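Local structure of cystathionine gamma-lyase (Saccharomyces cerevisiae, 1N8P) at residues F181-I186 against K251-R256; R256-A261 against Q298-L303; E68-G73 against N188-G193; E58-A63 against G73-S78. The protein binds pyridoxal-5'-phosphate and belongs to the Cys/Met metabolism family of PLP-dependent enzymes, assembling here from four copies of the chain. All coordinates share one frame; numbering follows the deposited sequence.

Overall arrangement
Followed from the N terminus, contact 4 comes first: it closes the short turn between helix 55-67 and strand 72-76, joining that helix to the edge of the seven-stranded sheet. Contact 3 opens at the end of the same helix, shares Gly73 with contact 4 and crosses it, closing only at 188-193. Before it closes, contact 1 opens at 181-186, so contacts 3 and 1 cross as well. Contact 1 closes at the start of helix 253-271, where contact 2 begins, the two sharing Arg256. Contact 2 then ties this helix to the loop leading into strand 307-312. Contacts 1 and 4, their centres about 16 Å apart, both reach pyridoxal-5'-phosphate.

Contact 1 of 4, residues F181-I186 against K251-R256; sequences FLSPYI and KTLHLR. With PLP (pyridoxal-5'-phosphate), chain E.
Leu253 and His254, in the first turn of helix 253-271, pack against Ser183, Pro184 and Tyr185 and illustrate how a short helical turn can be seated without any hydrogen bond across the interface. The compact part is the fork of Leu253. Its CG stands anti to the backbone N (chi1 174°), which carries both methyls toward 183-184: CD1 lies 3.9 Å from Ser183 OG, and CD2 rests 4.2 Å from Pro184 CD, the two side chains meeting nearly at right angles. Leu67 of helix 55-67 touches both Pro184 and Leu253, so this end is buried.

The looser side belongs to Tyr185, which stays partly exposed. One face of its ring receives His254 CA in a CH-pi contact, 4.3 Å from the ring centroid and 20° off the normal, while His254 CB lies 3.8 Å from Tyr185 CD1 near the rim. The imidazole itself turns away and gives a weak bond from NE2 to Lys251 O. Phe8 meets the Tyr185 ring edge-to-face.

At the other end of 181-186, Phe181, in the loop ahead of this turn, presents CE1, at its ring edge, to O3 of pyridoxal-5'-phosphate. The segment thus runs from the pyridoxal-5'-phosphate pocket to helix 253-271. Polar groups find partners beside the interface: Tyr185 O accepts from Arg300 NE, and Arg256 NE donates to Thr252 OG1. The chemistry implies a union held by dispersion and shape, with methyl groups and an aromatic face doing the work and no hydrogen bond or salt bridge between the segments.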
# COMPACT_ATOMS: atom_id res chain seq x y z
N PHE A 181 -19.13 16.68 -9.48
CA PHE A 181 -18.46 17.87 -10.03
C PHE A 181 -18.28 19.10 -9.15
O PHE A 181 -17.39 19.90 -9.39
CB PHE A 181 -19.16 18.33 -11.30
CG PHE A 181 -18.99 17.40 -12.46
CD1 PHE A 181 -18.66 16.07 -12.26
CD2 PHE A 181 -19.23 17.86 -13.76
CE1 PHE A 181 -18.55 15.21 -13.33
CE2 PHE A 181 -19.13 17.00 -14.84
CZ PHE A 181 -18.79 15.66 -14.62
N LEU A 182 -19.16 19.30 -8.19
CA LEU A 182 -19.00 20.46 -7.32
C LEU A 182 -18.37 20.05 -6.00
O LEU A 182 -17.61 20.81 -5.43
CB LEU A 182 -20.34 21.14 -7.07
CG LEU A 182 -21.02 21.83 -8.26
CD1 LEU A 182 -22.40 22.33 -7.83
CD2 LEU A 182 -20.17 23.00 -8.76
N SER A 183 -18.67 18.84 -5.53
CA SER A 183 -18.11 18.30 -4.28
C SER A 183 -18.70 18.87 -2.99
O SER A 183 -19.15 20.00 -2.95
CB SER A 183 -16.65 18.59 -4.21
OG SER A 183 -16.51 19.81 -3.51
N PRO A 184 -18.66 18.10 -1.89
CA PRO A 184 -19.19 18.63 -0.64
C PRO A 184 -18.89 20.13 -0.41
O PRO A 184 -19.74 20.88 -0.02
CB PRO A 184 -18.53 17.73 0.41
CG PRO A 184 -18.58 16.38 -0.29
CD PRO A 184 -18.14 16.73 -1.70
N TYR A 185 -17.67 20.56 -0.70
CA TYR A 185 -17.30 21.94 -0.47
C TYR A 185 -18.21 23.02 -1.09
O TYR A 185 -18.71 23.89 -0.39
CB TYR A 185 -15.83 22.18 -0.93
CG TYR A 185 -15.34 23.56 -0.53
CD1 TYR A 185 -15.30 23.94 0.81
CD2 TYR A 185 -14.99 24.51 -1.49
CE1 TYR A 185 -14.95 25.21 1.21
CE2 TYR A 185 -14.63 25.80 -1.11
CZ TYR A 185 -14.62 26.14 0.26
OH TYR A 185 -14.30 27.42 0.70
N ILE A 186 -18.40 22.97 -2.40
CA ILE A 186 -19.19 23.94 -3.11
C ILE A 186 -20.69 23.84 -2.88
O ILE A 186 -21.37 24.84 -2.93
CB ILE A 186 -18.95 23.83 -4.65
CG1 ILE A 186 -17.49 24.15 -4.97
CG2 ILE A 186 -19.92 24.80 -5.42
CD1 ILE A 186 -17.18 24.08 -6.43
N LYS A 251 -8.93 15.42 3.08
CA LYS A 251 -8.45 16.43 4.04
C LYS A 251 -8.03 17.75 3.42
O LYS A 251 -7.82 18.73 4.13
CB LYS A 251 -7.27 15.89 4.86
CG LYS A 251 -7.48 14.49 5.42
CD LYS A 251 -7.76 14.50 6.90
CE LYS A 251 -7.69 13.09 7.45
NZ LYS A 251 -7.53 13.11 8.92
N THR A 252 -7.86 17.78 2.10
CA THR A 252 -7.44 19.00 1.42
C THR A 252 -8.52 19.42 0.42
O THR A 252 -8.35 20.40 -0.30
CB THR A 252 -6.09 18.80 0.67
OG1 THR A 252 -6.05 17.51 0.08
CG2 THR A 252 -4.90 18.91 1.63
N LEU A 253 -9.63 18.69 0.41
CA LEU A 253 -10.74 18.97 -0.49
C LEU A 253 -11.10 20.44 -0.53
O LEU A 253 -11.36 20.99 -1.61
CB LEU A 253 -11.98 18.20 -0.08
CG LEU A 253 -13.32 18.43 -0.80
CD1 LEU A 253 -13.24 18.04 -2.27
CD2 LEU A 253 -14.37 17.56 -0.11
N HIS A 254 -11.16 21.07 0.64
CA HIS A 254 -11.51 22.47 0.66
C HIS A 254 -10.42 23.34 0.08
O HIS A 254 -10.71 24.32 -0.60
CB HIS A 254 -11.87 22.91 2.08
CG HIS A 254 -10.80 22.63 3.07
ND1 HIS A 254 -9.97 23.61 3.55
CD2 HIS A 254 -10.36 21.47 3.59
CE1 HIS A 254 -9.05 23.06 4.31
NE2 HIS A 254 -9.26 21.75 4.35
N LEU A 255 -9.15 23.01 0.32
CA LEU A 255 -8.10 23.82 -0.29
C LEU A 255 -8.02 23.58 -1.81
O LEU A 255 -7.94 24.52 -2.59
CB LEU A 255 -6.75 23.54 0.35
CG LEU A 255 -6.73 23.87 1.85
CD1 LEU A 255 -5.34 23.64 2.40
CD2 LEU A 255 -7.16 25.32 2.07
N ARG A 256 -8.07 22.33 -2.23
CA ARG A 256 -8.02 22.03 -3.66
C ARG A 256 -9.18 22.63 -4.43
O ARG A 256 -8.98 23.37 -5.37
CB ARG A 256 -8.00 20.51 -3.90
CG ARG A 256 -6.75 19.84 -3.46
CD ARG A 256 -6.74 18.39 -3.87
NE ARG A 256 -7.35 17.49 -2.90
CZ ARG A 256 -8.61 17.09 -2.93
NH1 ARG A 256 -9.39 17.53 -3.88
NH2 ARG A 256 -9.06 16.21 -2.05
N1 PLP E . -20.74 9.98 -12.37
C2 PLP E . -20.10 11.16 -12.68
C2A PLP E . -20.98 12.40 -12.61
C3 PLP E . -18.66 11.06 -13.04
O3 PLP E . -18.11 12.27 -13.29
C4 PLP E . -18.00 9.79 -13.06
C4A PLP E . -16.55 9.69 -13.46
C5 PLP E . -18.82 8.60 -12.70
C6 PLP E . -20.15 8.73 -12.36
C5A PLP E . -18.11 7.23 -12.63
O4P PLP E . -17.63 6.90 -11.34
P PLP E . -16.96 5.51 -11.09
O1P PLP E . -16.41 5.64 -9.76
O2P PLP E . -15.89 5.37 -12.15
O3P PLP E . -18.06 4.58 -11.28

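Contact 2 of 4, residues R256-A261 against Q298-L303; sequences RVRQAA and QHRDAL
Leu303 fits between Ala261 and the guanidinium of Arg258, where helix 253-271 meets the loop that follows helix 292-298. In this fold type I PLP-dependent architecture, the helix leads from the larger sheet domain toward the C-terminal five-stranded sheet, and the loop runs into strand 307-312.

Along Leu303, CB comes first, 4.1 Å from Ala261 CB. CG sits 3.7 Å from Arg258 NH1, and there the chain forks. CD2 closes on Ala261 CB at 3.9 Å and also lies over one face of the guanidinium; CD1 lies beside the Arg258 guanidinium at uncertain spacing. The leucine touches both a helix methyl and the flat end of a charged side chain.

Arg258 reaches this place because its chain bends at chi2 (74°). NH1 then donates to Asp301 OD2 at 3.0 Å, a salt bridge made on the anti side of the carboxylate and out of its plane, with the two planes 76° apart, so it is a single-point rather than a bidentate grip. It lies toward the surface, where Asp301 is exposed. Arg300 turns its NE to Tyr185 O instead. The loop is braced from within: His299 ND1, with its acceptor in the ring plane, donates to Leu303 O at 2.8 Å.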
# COMPACT_ATOMS: atom_id res chain seq x y z
N ARG A 256 -8.07 22.33 -2.23
CA ARG A 256 -8.02 22.03 -3.66
C ARG A 256 -9.18 22.63 -4.43
O ARG A 256 -8.98 23.37 -5.37
CB ARG A 256 -8.00 20.51 -3.90
CG ARG A 256 -6.75 19.84 -3.46
CD ARG A 256 -6.74 18.39 -3.87
NE ARG A 256 -7.35 17.49 -2.90
CZ ARG A 256 -8.61 17.09 -2.93
NH1 ARG A 256 -9.39 17.53 -3.88
NH2 ARG A 256 -9.06 16.21 -2.05
N VAL A 257 -10.40 22.30 -4.05
CA VAL A 257 -11.60 22.81 -4.72
C VAL A 257 -11.72 24.33 -4.74
O VAL A 257 -12.30 24.91 -5.65
CB VAL A 257 -12.82 22.25 -4.05
CG1 VAL A 257 -14.04 22.93 -4.56
CG2 VAL A 257 -12.90 20.75 -4.31
N ARG A 258 -11.17 24.98 -3.72
CA ARG A 258 -11.21 26.43 -3.62
C ARG A 258 -10.32 27.04 -4.70
O ARG A 258 -10.66 28.05 -5.30
CB ARG A 258 -10.71 26.88 -2.22
CG ARG A 258 -10.93 28.35 -1.87
CD ARG A 258 -12.38 28.61 -1.56
NE ARG A 258 -12.67 30.03 -1.41
CZ ARG A 258 -13.91 30.53 -1.40
NH1 ARG A 258 -14.95 29.72 -1.53
NH2 ARG A 258 -14.09 31.83 -1.27
N GLN A 259 -9.18 26.41 -4.94
CA GLN A 259 -8.21 26.87 -5.91
C GLN A 259 -8.63 26.54 -7.35
O GLN A 259 -8.58 27.37 -8.24
CB GLN A 259 -6.88 26.21 -5.60
CG GLN A 259 -5.76 26.60 -6.51
CD GLN A 259 -5.38 28.00 -6.31
OE1 GLN A 259 -5.24 28.44 -5.18
NE2 GLN A 259 -5.18 28.73 -7.39
N ALA A 260 -9.06 25.30 -7.56
CA ALA A 260 -9.47 24.87 -8.88
C ALA A 260 -10.60 25.76 -9.38
O ALA A 260 -10.72 26.03 -10.56
CB ALA A 260 -9.90 23.40 -8.83
N ALA A 261 -11.43 26.23 -8.46
CA ALA A 261 -12.56 27.07 -8.81
C ALA A 261 -12.12 28.51 -9.19
O ALA A 261 -12.51 29.02 -10.25
CB ALA A 261 -13.58 27.08 -7.64
N GLN A 298 -27.33 27.63 -4.55
CA GLN A 298 -26.87 26.28 -4.25
C GLN A 298 -25.35 26.13 -4.07
O GLN A 298 -24.89 25.27 -3.32
CB GLN A 298 -27.38 25.31 -5.32
CG GLN A 298 -28.73 24.73 -4.98
CD GLN A 298 -29.37 23.97 -6.11
OE1 GLN A 298 -30.40 23.33 -5.91
NE2 GLN A 298 -28.79 24.04 -7.31
N HIS A 299 -24.59 26.99 -4.76
CA HIS A 299 -23.15 26.99 -4.73
C HIS A 299 -22.53 27.89 -3.67
O HIS A 299 -22.84 29.07 -3.62
CB HIS A 299 -22.59 27.48 -6.07
CG HIS A 299 -22.92 26.60 -7.23
ND1 HIS A 299 -22.08 26.45 -8.31
CD2 HIS A 299 -23.98 25.80 -7.47
CE1 HIS A 299 -22.60 25.60 -9.17
NE2 HIS A 299 -23.76 25.19 -8.68
N ARG A 300 -21.60 27.37 -2.88
CA ARG A 300 -20.90 28.18 -1.89
C ARG A 300 -20.17 29.35 -2.57
O ARG A 300 -19.47 29.19 -3.58
CB ARG A 300 -19.87 27.35 -1.15
CG ARG A 300 -19.02 28.18 -0.19
CD ARG A 300 -17.91 27.31 0.38
NE ARG A 300 -18.45 26.10 0.98
CZ ARG A 300 -18.71 25.97 2.27
NH1 ARG A 300 -18.45 26.99 3.08
NH2 ARG A 300 -19.22 24.84 2.74
N ASP A 301 -20.33 30.54 -1.99
CA ASP A 301 -19.69 31.75 -2.49
C ASP A 301 -19.86 31.98 -3.98
O ASP A 301 -19.26 32.88 -4.56
CB ASP A 301 -18.21 31.71 -2.14
CG ASP A 301 -17.99 31.77 -0.66
OD1 ASP A 301 -18.49 32.72 -0.04
OD2 ASP A 301 -17.32 30.88 -0.10
N ALA A 302 -20.73 31.17 -4.57
CA ALA A 302 -21.04 31.23 -5.99
C ALA A 302 -19.87 30.70 -6.85
O ALA A 302 -19.65 31.17 -7.98
CB ALA A 302 -21.40 32.65 -6.39
N LEU A 303 -19.13 29.73 -6.29
CA LEU A 303 -18.00 29.13 -6.99
C LEU A 303 -18.55 28.30 -8.14
O LEU A 303 -19.48 27.53 -7.96
CB LEU A 303 -17.19 28.27 -6.02
CG LEU A 303 -16.47 29.01 -4.87
CD1 LEU A 303 -15.93 28.03 -3.82
CD2 LEU A 303 -15.36 29.81 -5.45

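Contact 3 of 4, residues E68-G73 against N188-G193; sequences ENAQYG and NPLNFG
Asn69, a residue with positive phi that serves as C-prime of the Schellman motif ending helix 55-67, also uses its side chain to reach Asn191. Its ND2 donates to Asn191 OD1 at 2.7 Å. The acceptor lies in the plane of the Asn69 amide, yet the two amides are turned 81° apart; they meet crosswise through one bond. Both residues are exposed.

Beneath this exposed polar pair the contact becomes apolar. Ala70 CB packs on Leu190 CD1, and Ala217 and Val197 of neighbouring strands touch Ala70 and Leu190 respectively. Deeper still, Glu68 bends at chi2 (58°) and runs antiparallel to the Asn188 side chain, carboxylate and amide planes nearly perpendicular. The buried carboxylate accepts a weak bond from Asn188 ND2 to OE2, 2.8 Å long with an angle of only 127°, and Pro189 CD lies 3.7 Å from the same OE2. The stronger partner of Glu68 is His199, whose NE2 bonds OE1.

The contact joins the helix-to-strand turn before strand 72-76 to the 3-10 turn that precedes strand 196-200. Its chemistry implies a buried carboxylate whose two oxygens are shared out, OE1 to a histidine and OE2 to an amide, which probably eases the cost of burying its charge.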
# COMPACT_ATOMS: atom_id res chain seq x y z
N GLU A 68 -21.04 16.50 3.95
CA GLU A 68 -22.26 16.61 3.18
C GLU A 68 -23.44 17.05 4.04
O GLU A 68 -24.59 16.93 3.61
CB GLU A 68 -22.58 15.30 2.51
CG GLU A 68 -23.41 15.46 1.26
CD GLU A 68 -22.72 16.35 0.24
OE1 GLU A 68 -21.73 15.91 -0.37
OE2 GLU A 68 -23.17 17.51 0.05
N ASN A 69 -23.16 17.56 5.23
CA ASN A 69 -24.18 18.02 6.18
C ASN A 69 -25.24 16.97 6.27
O ASN A 69 -26.41 17.28 6.16
CB ASN A 69 -24.83 19.32 5.72
CG ASN A 69 -25.76 19.91 6.77
OD1 ASN A 69 -25.46 19.84 7.96
ND2 ASN A 69 -26.86 20.50 6.35
N ALA A 70 -24.83 15.73 6.46
CA ALA A 70 -25.77 14.63 6.50
C ALA A 70 -25.59 13.68 7.68
O ALA A 70 -24.52 13.57 8.26
CB ALA A 70 -25.69 13.85 5.19
N GLN A 71 -26.66 12.99 8.00
CA GLN A 71 -26.62 12.06 9.10
C GLN A 71 -25.92 10.75 8.73
O GLN A 71 -25.21 10.17 9.55
CB GLN A 71 -28.06 11.77 9.57
CG GLN A 71 -28.69 12.91 10.36
CD GLN A 71 -28.06 13.07 11.72
OE1 GLN A 71 -28.08 12.15 12.54
NE2 GLN A 71 -27.47 14.24 11.96
N TYR A 72 -26.10 10.30 7.49
CA TYR A 72 -25.52 9.04 7.05
C TYR A 72 -24.64 9.04 5.79
O TYR A 72 -24.79 9.87 4.90
CB TYR A 72 -26.66 8.02 6.88
CG TYR A 72 -27.58 7.97 8.09
CD1 TYR A 72 -28.71 8.80 8.17
CD2 TYR A 72 -27.32 7.11 9.17
CE1 TYR A 72 -29.54 8.79 9.29
CE2 TYR A 72 -28.14 7.09 10.30
CZ TYR A 72 -29.25 7.93 10.35
OH TYR A 72 -30.06 7.91 11.47
N GLY A 73 -23.71 8.07 5.75
CA GLY A 73 -22.82 7.89 4.62
C GLY A 73 -22.58 6.41 4.33
O GLY A 73 -22.71 5.57 5.22
N ASN A 188 -24.26 21.46 -1.01
CA ASN A 188 -24.85 20.42 -0.17
C ASN A 188 -26.31 20.20 -0.55
O ASN A 188 -27.22 20.67 0.16
CB ASN A 188 -24.76 20.82 1.30
CG ASN A 188 -23.36 20.75 1.84
OD1 ASN A 188 -23.06 21.33 2.87
ND2 ASN A 188 -22.50 20.01 1.16
N PRO A 189 -26.55 19.46 -1.65
CA PRO A 189 -27.89 19.15 -2.17
C PRO A 189 -28.95 18.74 -1.15
O PRO A 189 -30.13 18.99 -1.39
CB PRO A 189 -27.60 18.07 -3.22
CG PRO A 189 -26.27 18.46 -3.73
CD PRO A 189 -25.52 18.80 -2.48
N LEU A 190 -28.58 18.12 -0.04
CA LEU A 190 -29.62 17.75 0.94
C LEU A 190 -30.34 19.01 1.43
O LEU A 190 -31.57 19.03 1.52
CB LEU A 190 -29.04 17.00 2.14
CG LEU A 190 -28.34 15.70 1.78
CD1 LEU A 190 -28.07 14.87 3.04
CD2 LEU A 190 -29.20 14.97 0.76
N ASN A 191 -29.58 20.07 1.71
CA ASN A 191 -30.14 21.33 2.16
C ASN A 191 -31.04 21.92 1.10
O ASN A 191 -31.35 23.10 1.14
CB ASN A 191 -29.05 22.34 2.46
CG ASN A 191 -28.08 21.85 3.47
OD1 ASN A 191 -28.30 20.79 4.08
ND2 ASN A 191 -27.00 22.60 3.68
N PHE A 192 -31.45 21.11 0.15
CA PHE A 192 -32.30 21.62 -0.91
C PHE A 192 -33.35 20.60 -1.32
O PHE A 192 -33.76 20.56 -2.49
CB PHE A 192 -31.47 22.03 -2.14
CG PHE A 192 -30.44 23.08 -1.85
CD1 PHE A 192 -29.17 22.73 -1.40
CD2 PHE A 192 -30.75 24.44 -2.01
CE1 PHE A 192 -28.23 23.69 -1.11
CE2 PHE A 192 -29.80 25.43 -1.71
CZ PHE A 192 -28.54 25.07 -1.26
N GLY A 193 -33.77 19.79 -0.36
CA GLY A 193 -34.79 18.80 -0.61
C GLY A 193 -34.30 17.81 -1.62
O GLY A 193 -34.64 17.86 -2.80

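Contact 4 of 4, residues E58-A63 against G73-S78; sequences ENLERA and GLAFSS. With PLP (pyridoxal-5'-phosphate), chain E.
Leu60 is the first residue of 58-63 to meet the strand, its CD2 coming to 3.9 Å from Ala75 CB. Leu60 also touches Leu213, and its CD2 packs the methyl of Ala75 from the helix side.

Glu61 comes next and carries most of the contact. Beyond CG its chain is extended (chi2 179°), reaching obliquely across the strand until the carboxylate draws level with Leu74 and Ala75. OE2 accepts from Ala75 N at 2.7 Å, nearly straight at 163°, on its anti side, tilted out of the carboxylate plane; Arg57 NE forms a long, weak ion pair with the same oxygen. Because Leu74 and Phe76 spend their backbone bonds on Leu216 and Gly214 of strand 214-218, the Ala75 amide faces the other way, and the glutamate satisfies it as a further strand would. Gly73, without a side chain, lets the backbones come close: its CA is 4.6 Å from Glu61 CA.

Past the strand, the chain turns into the pocket of pyridoxal-5'-phosphate. Ser78 CB is 3.3 Å from phosphate oxygen O3P, while its OG caps Ala81 N at the start of helix 79-88. Gly79 N and Ser80 OG hydrogen-bond pyridoxal-5'-phosphate, and the helix N terminus would be expected to favour the phosphate charge.

In the fold, the axes of 58-63 and 73-76 approach to 6.7 Å at an angle of 127°. Strand 72-76 is outermost in the seven-stranded sheet of this chain, antiparallel to 214-218, with Leu74 and Phe76 directed away from helix 55-67 and touching helix 221-234.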
# COMPACT_ATOMS: atom_id res chain seq x y z
N GLU A 58 -16.02 2.92 7.46
CA GLU A 58 -16.86 3.64 8.42
C GLU A 58 -16.35 5.05 8.67
O GLU A 58 -17.08 6.02 8.55
CB GLU A 58 -16.90 2.88 9.73
CG GLU A 58 -17.84 3.47 10.76
CD GLU A 58 -17.58 2.90 12.14
OE1 GLU A 58 -16.56 3.29 12.76
OE2 GLU A 58 -18.40 2.06 12.60
N ASN A 59 -15.08 5.17 9.02
CA ASN A 59 -14.56 6.51 9.27
C ASN A 59 -14.68 7.39 8.06
O ASN A 59 -14.95 8.58 8.21
CB ASN A 59 -13.11 6.46 9.72
CG ASN A 59 -12.96 6.02 11.16
OD1 ASN A 59 -13.85 6.25 12.00
ND2 ASN A 59 -11.82 5.42 11.47
N LEU A 60 -14.47 6.84 6.87
CA LEU A 60 -14.58 7.62 5.65
C LEU A 60 -15.99 8.10 5.58
O LEU A 60 -16.25 9.30 5.54
CB LEU A 60 -14.27 6.76 4.42
CG LEU A 60 -14.79 7.19 3.04
CD1 LEU A 60 -14.21 8.50 2.64
CD2 LEU A 60 -14.47 6.11 2.00
N GLU A 61 -16.90 7.15 5.59
CA GLU A 61 -18.33 7.42 5.56
C GLU A 61 -18.77 8.53 6.52
O GLU A 61 -19.53 9.40 6.14
CB GLU A 61 -19.08 6.12 5.84
CG GLU A 61 -18.85 5.07 4.73
CD GLU A 61 -19.56 3.79 5.00
OE1 GLU A 61 -20.00 3.62 6.16
OE2 GLU A 61 -19.68 2.94 4.09
N ARG A 62 -18.29 8.50 7.75
CA ARG A 62 -18.64 9.53 8.73
C ARG A 62 -18.17 10.88 8.23
O ARG A 62 -18.90 11.88 8.28
CB ARG A 62 -17.95 9.26 10.06
CG ARG A 62 -18.41 8.02 10.80
CD ARG A 62 -17.63 7.90 12.10
NE ARG A 62 -17.75 6.57 12.67
CZ ARG A 62 -18.81 6.12 13.33
NH1 ARG A 62 -19.87 6.91 13.51
NH2 ARG A 62 -18.82 4.88 13.81
N ALA A 63 -16.94 10.90 7.75
CA ALA A 63 -16.36 12.15 7.24
C ALA A 63 -17.15 12.68 6.06
O ALA A 63 -17.57 13.83 6.08
CB ALA A 63 -14.90 11.94 6.88
N GLY A 73 -23.71 8.07 5.75
CA GLY A 73 -22.82 7.89 4.62
C GLY A 73 -22.58 6.41 4.33
O GLY A 73 -22.71 5.57 5.22
N LEU A 74 -22.24 6.09 3.09
CA LEU A 74 -21.98 4.70 2.68
C LEU A 74 -21.06 4.66 1.46
O LEU A 74 -21.36 5.25 0.43
CB LEU A 74 -23.30 3.98 2.32
CG LEU A 74 -24.34 3.69 3.41
CD1 LEU A 74 -25.52 3.06 2.73
CD2 LEU A 74 -23.78 2.76 4.48
N ALA A 75 -19.93 3.98 1.56
CA ALA A 75 -19.03 3.94 0.43
C ALA A 75 -19.25 2.66 -0.31
O ALA A 75 -19.79 1.71 0.25
CB ALA A 75 -17.62 4.04 0.88
N PHE A 76 -18.87 2.65 -1.58
CA PHE A 76 -19.00 1.47 -2.44
C PHE A 76 -17.81 1.41 -3.43
O PHE A 76 -17.03 2.36 -3.52
CB PHE A 76 -20.32 1.49 -3.22
CG PHE A 76 -21.55 1.51 -2.34
CD1 PHE A 76 -22.12 2.72 -1.94
CD2 PHE A 76 -22.16 0.32 -1.93
CE1 PHE A 76 -23.27 2.75 -1.15
CE2 PHE A 76 -23.32 0.33 -1.14
CZ PHE A 76 -23.87 1.54 -0.74
N SER A 77 -17.69 0.30 -4.15
CA SER A 77 -16.61 0.11 -5.12
C SER A 77 -16.47 1.27 -6.09
O SER A 77 -15.38 1.74 -6.36
CB SER A 77 -16.88 -1.14 -5.92
OG SER A 77 -17.23 -2.22 -5.08
N SER A 78 -17.57 1.78 -6.60
CA SER A 78 -17.52 2.87 -7.57
C SER A 78 -18.74 3.76 -7.48
O SER A 78 -19.70 3.44 -6.76
CB SER A 78 -17.45 2.31 -9.02
OG SER A 78 -18.23 1.12 -9.20
N1 PLP E . -20.74 9.98 -12.37
C2 PLP E . -20.10 11.16 -12.68
C2A PLP E . -20.98 12.40 -12.61
C3 PLP E . -18.66 11.06 -13.04
O3 PLP E . -18.11 12.27 -13.29
C4 PLP E . -18.00 9.79 -13.06
C4A PLP E . -16.55 9.69 -13.46
C5 PLP E . -18.82 8.60 -12.70
C6 PLP E . -20.15 8.73 -12.36
C5A PLP E . -18.11 7.23 -12.63
O4P PLP E . -17.63 6.90 -11.34
P PLP E . -16.96 5.51 -11.09
O1P PLP E . -16.41 5.64 -9.76
O2P PLP E . -15.89 5.37 -12.15
O3P PLP E . -18.06 4.58 -11.28